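Local atomic coordinates of leucine aminopeptidase (Parabacteroides distasonis, PDB entry 3TC8), a protein that probably acts as a zinc-dependent exopeptidase of the M28 family, removing residues from the amino ends of peptides, or as a related glutaminyl-peptide cyclotransferase. Residues P20-D25 / T294-G299; L99-D104 / G133-I138. All blocks are in the same frame, centred on the assembly; numbering follows the deposited sequence.

Contact 1 (P20-D25 / T294-G299); sequences PDFNAD and TLKAAG
F22, in the loop leading to helix 24-36, and A24, the first residue of that helix, lie along one side of helix 292-308: the CA of A24 faces that of K296 at 5.1 Å, whereas F22 CA and G299 CA are 6.2 Å apart. One helical turn of the C-terminal helix thus receives an N-terminal segment distant in sequence, as part of the helical layer of an M28-type alpha/beta exopeptidase fold. N23 takes the N-cap position of helix 24-36, its OD1 bonded to the backbone N of S26.

F22 is buried and carries most of the packing from its segment. Its CG is anti to the backbone N (chi1 179°), which carries the ring inward to the helix. G299 supplies a CH-pi contact, its CA 3.7 Å from the ring centroid, over one face and displaced toward the rim. Having no side chain, G299 can bring its CA this close to the ring. L295 meets the same ring obliquely through its carbonyl, with O 3.3 Å from F22 CE1. Shortened to an alanine, F22 would probably leave a gap beside G299 and L295 and deprive E137 and I138 of helix 125-144 of their aromatic partner.

Toward the exposed side the chemistry becomes polar. The K296 chain, bent at chi2 (61°), passes A24, whose CB is 3.9 Å from K296 CB, and brings its ammonium group back to the loop. In the conformer described, D21 crosses it at about a right angle, and its OD1 forms a salt bridge with K296 NZ whose hydrogen bond is weak; with two conformers deposited for D21, this link is the less certain one. Q300 OE1 is a further acceptor. The firmer grip across the segments is on the backbone: K296 NZ reaches F22 O at 2.8 Å, in the carbonyl plane and on a lone pair, with a C=O...N angle of 136°.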
loop_
_atom_site.group_PDB
_atom_site.type_symbol
_atom_site.label_atom_id
_atom_site.label_comp_id
_atom_site.label_asym_id
_atom_site.label_seq_id
_atom_site.Cartn_x
_atom_site.Cartn_y
_atom_site.Cartn_z
ATOM N N PRO A 20 -13.814 9.415 -12.562
ATOM C CA PRO A 20 -13.978 10.305 -11.442
ATOM C C PRO A 20 -12.724 11.118 -11.144
ATOM O O PRO A 20 -11.611 10.745 -11.481
ATOM C CB PRO A 20 -14.283 9.339 -10.295
ATOM C CG PRO A 20 -14.747 8.134 -10.870
ATOM C CD PRO A 20 -14.070 8.023 -12.189
ATOM N N ASP A 21 -12.940 12.200 -10.411
ATOM C CA ASP A 21 -11.906 13.122 -9.963
ATOM C C ASP A 21 -11.406 12.678 -8.579
ATOM O O ASP A 21 -12.171 12.724 -7.598
ATOM C CB ASP A 21 -12.595 14.495 -9.877
ATOM C CG ASP A 21 -11.659 15.659 -9.708
ATOM O OD1 ASP A 21 -10.469 15.478 -9.397
ATOM O OD2 ASP A 21 -12.140 16.810 -9.843
ATOM N N PHE A 22 -10.162 12.277 -8.457
ATOM C CA PHE A 22 -9.540 11.954 -7.178
ATOM C C PHE A 22 -9.359 13.268 -6.409
ATOM O O PHE A 22 -8.691 14.196 -6.879
ATOM C CB PHE A 22 -8.188 11.327 -7.450
ATOM C CG PHE A 22 -7.380 10.934 -6.209
ATOM C CD1 PHE A 22 -6.495 11.823 -5.634
ATOM C CD2 PHE A 22 -7.480 9.660 -5.705
ATOM C CE1 PHE A 22 -5.715 11.428 -4.571
ATOM C CE2 PHE A 22 -6.682 9.263 -4.629
ATOM C CZ PHE A 22 -5.798 10.153 -4.096
ATOM N N ASN A 23 -9.922 13.342 -5.205
ATOM C CA ASN A 23 -9.800 14.535 -4.379
ATOM C C ASN A 23 -8.588 14.371 -3.478
ATOM O O ASN A 23 -8.620 13.612 -2.488
ATOM C CB ASN A 23 -11.101 14.710 -3.582
ATOM C CG ASN A 23 -11.144 15.938 -2.723
ATOM O OD1 ASN A 23 -10.180 16.355 -2.147
ATOM N ND2 ASN A 23 -12.358 16.401 -2.488
ATOM N N ALA A 24 -7.505 15.072 -3.810
ATOM C CA ALA A 24 -6.261 14.915 -3.071
ATOM C C ALA A 24 -6.363 15.476 -1.656
ATOM O O ALA A 24 -5.689 14.953 -0.755
ATOM C CB ALA A 24 -5.112 15.526 -3.821
ATOM N N ASP A 25 -7.159 16.515 -1.421
ATOM C CA ASP A 25 -7.401 17.031 -0.070
ATOM C C ASP A 25 -7.990 15.937 0.785
ATOM O O ASP A 25 -7.637 15.760 1.953
ATOM C CB ASP A 25 -8.409 18.199 -0.058
ATOM C CG ASP A 25 -7.806 19.535 -0.487
ATOM O OD1 ASP A 25 -6.564 19.712 -0.532
ATOM O OD2 ASP A 25 -8.631 20.450 -0.746
ATOM N N THR A 294 1.533 14.880 -4.944
ATOM C CA THR A 294 1.971 13.503 -5.151
ATOM C C THR A 294 0.785 12.548 -5.074
ATOM O O THR A 294 0.624 11.663 -5.907
ATOM C CB THR A 294 3.026 13.101 -4.108
ATOM O OG1 THR A 294 4.054 14.091 -4.146
ATOM C CG2 THR A 294 3.578 11.737 -4.373
ATOM N N LEU A 295 -0.038 12.693 -4.024
ATOM C CA LEU A 295 -1.199 11.830 -3.889
ATOM C C LEU A 295 -2.097 11.922 -5.118
ATOM O O LEU A 295 -2.613 10.913 -5.560
ATOM C CB LEU A 295 -1.960 12.216 -2.627
ATOM C CG LEU A 295 -1.317 11.906 -1.285
ATOM C CD1 LEU A 295 -2.048 12.579 -0.150
ATOM C CD2 LEU A 295 -1.225 10.381 -1.024
ATOM N N LYS A 296 -2.304 13.136 -5.626
ATOM C CA LYS A 296 -3.131 13.327 -6.815
ATOM C C LYS A 296 -2.578 12.555 -7.996
ATOM O O LYS A 296 -3.326 11.904 -8.745
ATOM C CB LYS A 296 -3.218 14.824 -7.131
ATOM C CG LYS A 296 -4.044 15.149 -8.386
ATOM C CD LYS A 296 -5.483 14.727 -8.310
ATOM C CE LYS A 296 -6.294 15.366 -9.398
ATOM N NZ LYS A 296 -7.703 14.892 -9.449
ATOM N N ALA A 297 -1.273 12.655 -8.228
ATOM C CA ALA A 297 -0.664 11.982 -9.378
ATOM C C ALA A 297 -0.880 10.472 -9.287
ATOM O O ALA A 297 -1.268 9.833 -10.257
ATOM C CB ALA A 297 0.820 12.313 -9.453
ATOM N N ALA A 298 -0.606 9.885 -8.113
ATOM C CA ALA A 298 -0.803 8.465 -7.947
ATOM C C ALA A 298 -2.245 8.073 -8.102
ATOM O O ALA A 298 -2.600 7.110 -8.803
ATOM C CB ALA A 298 -0.222 8.013 -6.615
ATOM N N GLY A 299 -3.116 8.760 -7.374
ATOM C CA GLY A 299 -4.496 8.372 -7.326
ATOM C C GLY A 299 -5.253 8.572 -8.624
ATOM O O GLY A 299 -6.069 7.700 -8.984
#

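Contact 2 (L99-D104 / G133-I138)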
loop_
_atom_site.group_PDB
_atom_site.type_symbol
_atom_site.label_atom_id
_atom_site.label_comp_id
_atom_site.label_asym_id
_atom_site.label_seq_id
_atom_site.Cartn_x
_atom_site.Cartn_y
_atom_site.Cartn_z
ATOM N N LEU A 99 -6.452 -3.779 -5.789
ATOM C CA LEU A 99 -5.688 -2.563 -5.404
ATOM C C LEU A 99 -5.366 -2.729 -3.924
ATOM O O LEU A 99 -6.238 -3.012 -3.121
ATOM C CB LEU A 99 -6.545 -1.307 -5.610
ATOM C CG LEU A 99 -7.077 -1.086 -7.012
ATOM C CD1 LEU A 99 -7.952 0.201 -7.035
ATOM C CD2 LEU A 99 -5.992 -0.996 -8.057
ATOM N N PHE A 100 -4.085 -2.510 -3.571
ATOM C CA PHE A 100 -3.657 -2.894 -2.210
ATOM C C PHE A 100 -2.585 -2.011 -1.684
ATOM O O PHE A 100 -1.922 -1.280 -2.401
ATOM C CB PHE A 100 -3.328 -4.399 -2.121
ATOM C CG PHE A 100 -2.246 -4.926 -3.034
ATOM C CD1 PHE A 100 -2.429 -5.057 -4.399
ATOM C CD2 PHE A 100 -1.065 -5.404 -2.504
ATOM C CE1 PHE A 100 -1.506 -5.644 -5.218
ATOM C CE2 PHE A 100 -0.117 -5.995 -3.342
ATOM C CZ PHE A 100 -0.327 -6.133 -4.663
ATOM N N ALA A 101 -2.438 -2.051 -0.361
ATOM C CA ALA A 101 -1.459 -1.252 0.395
ATOM C C ALA A 101 -1.348 -1.885 1.793
ATOM O O ALA A 101 -2.233 -2.602 2.194
ATOM C CB ALA A 101 -1.980 0.200 0.531
ATOM N N HIS A 102 -0.230 -1.617 2.454
ATOM C CA HIS A 102 -0.114 -2.053 3.853
ATOM C C HIS A 102 -0.559 -0.934 4.772
ATOM O O HIS A 102 -0.331 0.252 4.509
ATOM C CB HIS A 102 1.305 -2.533 4.211
ATOM C CG HIS A 102 2.290 -1.495 4.602
ATOM N ND1 HIS A 102 2.511 -1.188 5.929
ATOM C CD2 HIS A 102 3.121 -0.700 3.898
ATOM C CE1 HIS A 102 3.404 -0.233 6.026
ATOM N NE2 HIS A 102 3.827 0.066 4.821
ATOM N N TRP A 103 -1.169 -1.305 5.907
ATOM C CA TRP A 103 -1.719 -0.320 6.841
ATOM C C TRP A 103 -1.024 -0.246 8.192
ATOM O O TRP A 103 -1.268 0.696 8.953
ATOM C CB TRP A 103 -3.240 -0.467 7.021
ATOM C CG TRP A 103 -3.709 -1.639 7.793
ATOM C CD1 TRP A 103 -3.953 -2.883 7.314
ATOM C CD2 TRP A 103 -4.117 -1.659 9.161
ATOM N NE1 TRP A 103 -4.465 -3.679 8.315
ATOM C CE2 TRP A 103 -4.617 -2.943 9.452
ATOM C CE3 TRP A 103 -4.114 -0.699 10.180
ATOM C CZ2 TRP A 103 -5.065 -3.272 10.718
ATOM C CZ3 TRP A 103 -4.598 -1.024 11.421
ATOM C CH2 TRP A 103 -5.080 -2.289 11.676
ATOM N N ASP A 104 -0.222 -1.247 8.544
ATOM C CA ASP A 104 0.544 -1.207 9.773
ATOM C C ASP A 104 1.659 -0.185 9.713
ATOM O O ASP A 104 2.123 0.216 8.629
ATOM C CB ASP A 104 1.121 -2.586 10.090
ATOM C CG ASP A 104 2.092 -3.091 9.031
ATOM O OD1 ASP A 104 1.736 -3.074 7.836
ATOM O OD2 ASP A 104 3.207 -3.525 9.432
ATOM N N GLY A 133 -4.467 5.875 2.338
ATOM C CA GLY A 133 -5.280 7.085 2.140
ATOM C C GLY A 133 -5.647 7.297 0.681
ATOM O O GLY A 133 -6.783 7.685 0.381
ATOM N N ALA A 134 -4.708 7.035 -0.229
ATOM C CA ALA A 134 -4.999 7.091 -1.650
ATOM C C ALA A 134 -6.076 6.070 -2.007
ATOM O O ALA A 134 -7.020 6.367 -2.757
ATOM C CB ALA A 134 -3.775 6.930 -2.489
ATOM N N LEU A 135 -5.947 4.844 -1.500
ATOM C CA LEU A 135 -6.938 3.820 -1.782
ATOM C C LEU A 135 -8.292 4.125 -1.173
ATOM O O LEU A 135 -9.317 3.790 -1.782
ATOM C CB LEU A 135 -6.468 2.446 -1.328
ATOM C CG LEU A 135 -5.351 1.824 -2.163
ATOM C CD1 LEU A 135 -4.988 0.433 -1.670
ATOM C CD2 LEU A 135 -5.660 1.769 -3.666
ATOM N N LEU A 136 -8.366 4.744 -0.001
ATOM C CA LEU A 136 -9.625 5.153 0.544
ATOM C C LEU A 136 -10.311 6.155 -0.359
ATOM O O LEU A 136 -11.516 6.050 -0.577
ATOM C CB LEU A 136 -9.508 5.725 1.969
ATOM C CG LEU A 136 -9.221 4.693 3.072
ATOM C CD1 LEU A 136 -8.824 5.456 4.346
ATOM C CD2 LEU A 136 -10.471 3.821 3.352
ATOM N N GLU A 137 -9.578 7.123 -0.877
ATOM C CA GLU A 137 -10.183 8.094 -1.774
ATOM C C GLU A 137 -10.618 7.460 -3.090
ATOM O O GLU A 137 -11.696 7.755 -3.619
ATOM C CB GLU A 137 -9.241 9.259 -1.971
ATOM C CG GLU A 137 -9.703 10.278 -2.997
ATOM C CD GLU A 137 -11.067 10.891 -2.726
ATOM O OE1 GLU A 137 -11.560 10.835 -1.573
ATOM O OE2 GLU A 137 -11.645 11.517 -3.669
ATOM N N ILE A 138 -9.821 6.535 -3.625
ATOM C CA ILE A 138 -10.193 5.760 -4.809
ATOM C C ILE A 138 -11.477 4.986 -4.548
ATOM O O ILE A 138 -12.419 5.007 -5.331
ATOM C CB ILE A 138 -9.031 4.860 -5.250
ATOM C CG1 ILE A 138 -7.923 5.693 -5.885
ATOM C CG2 ILE A 138 -9.505 3.732 -6.205
ATOM C CD1 ILE A 138 -6.591 5.035 -5.919
#
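L99, A101 and L135 make the apolar contact, with I138 adding a branch one turn further along the helix. L135 is its central wedge: its two methyls each reach one of the strand's side chains that face the helix, CD1 lying 3.7 Å from A101 CB and CD2 3.7 Å from L99 CB. With CG anti to the carbonyl carbon (chi1 -72°), the fork is carried toward the strand. I138 meets L99 at about a right angle, its CG2 approaching L99 CD1 at 3.9 Å.

Side chain also packs on backbone. L135 CD1 comes within 3.4 Å of F100 C, resting against the peptide group between F100 and A101, while the CB of F100 points away from the helix, and its ring packs against helix 250-258.

Such helix-on-sheet packing belongs to the three-layer alpha/beta fold of the M28 zinc exopeptidases. Strand 96-102 is an inner strand, flanked by 150-156 and 195-200, and F155 and L199 on these neighbours extend the greasy bed under L135. The axes of strand 99-102 and helix 133-138 are inclined at 148°, roughly antiparallel, with a closest approach of 8.8 Å.

Polar interactions lie at the strand's C-terminal end, beyond the helix contact. H102 ND1 donates to D104 OD1 at 2.8 Å, meeting the carboxylate from above its plane. Through NE2 the same imidazole bonds to D127 OD1, a zinc ligand, and D104 OD2 accepts from the backbone N of D160, another ligand of the zinc ion.

In the fold
Contact 2 is wholly buried and apolar near the middle of the chain, joining an inner strand to helix 125-144; contact 1 is partly buried and lies farther out, where two other helices meet. Their chemistry changes accordingly, from aliphatic packing on the sheet to an aromatic and glycine contact bordered by charge. Helix 125-144 connects them: one side faces strand 96-102, while E137 and I138 also reach the 20-25 segment, where N23 N probably bonds to E137 OE2 and F22 packs on both residues. In sequence, contact 2 is nested within the long loop closed by contact 1, and its strand leads on toward the zinc site.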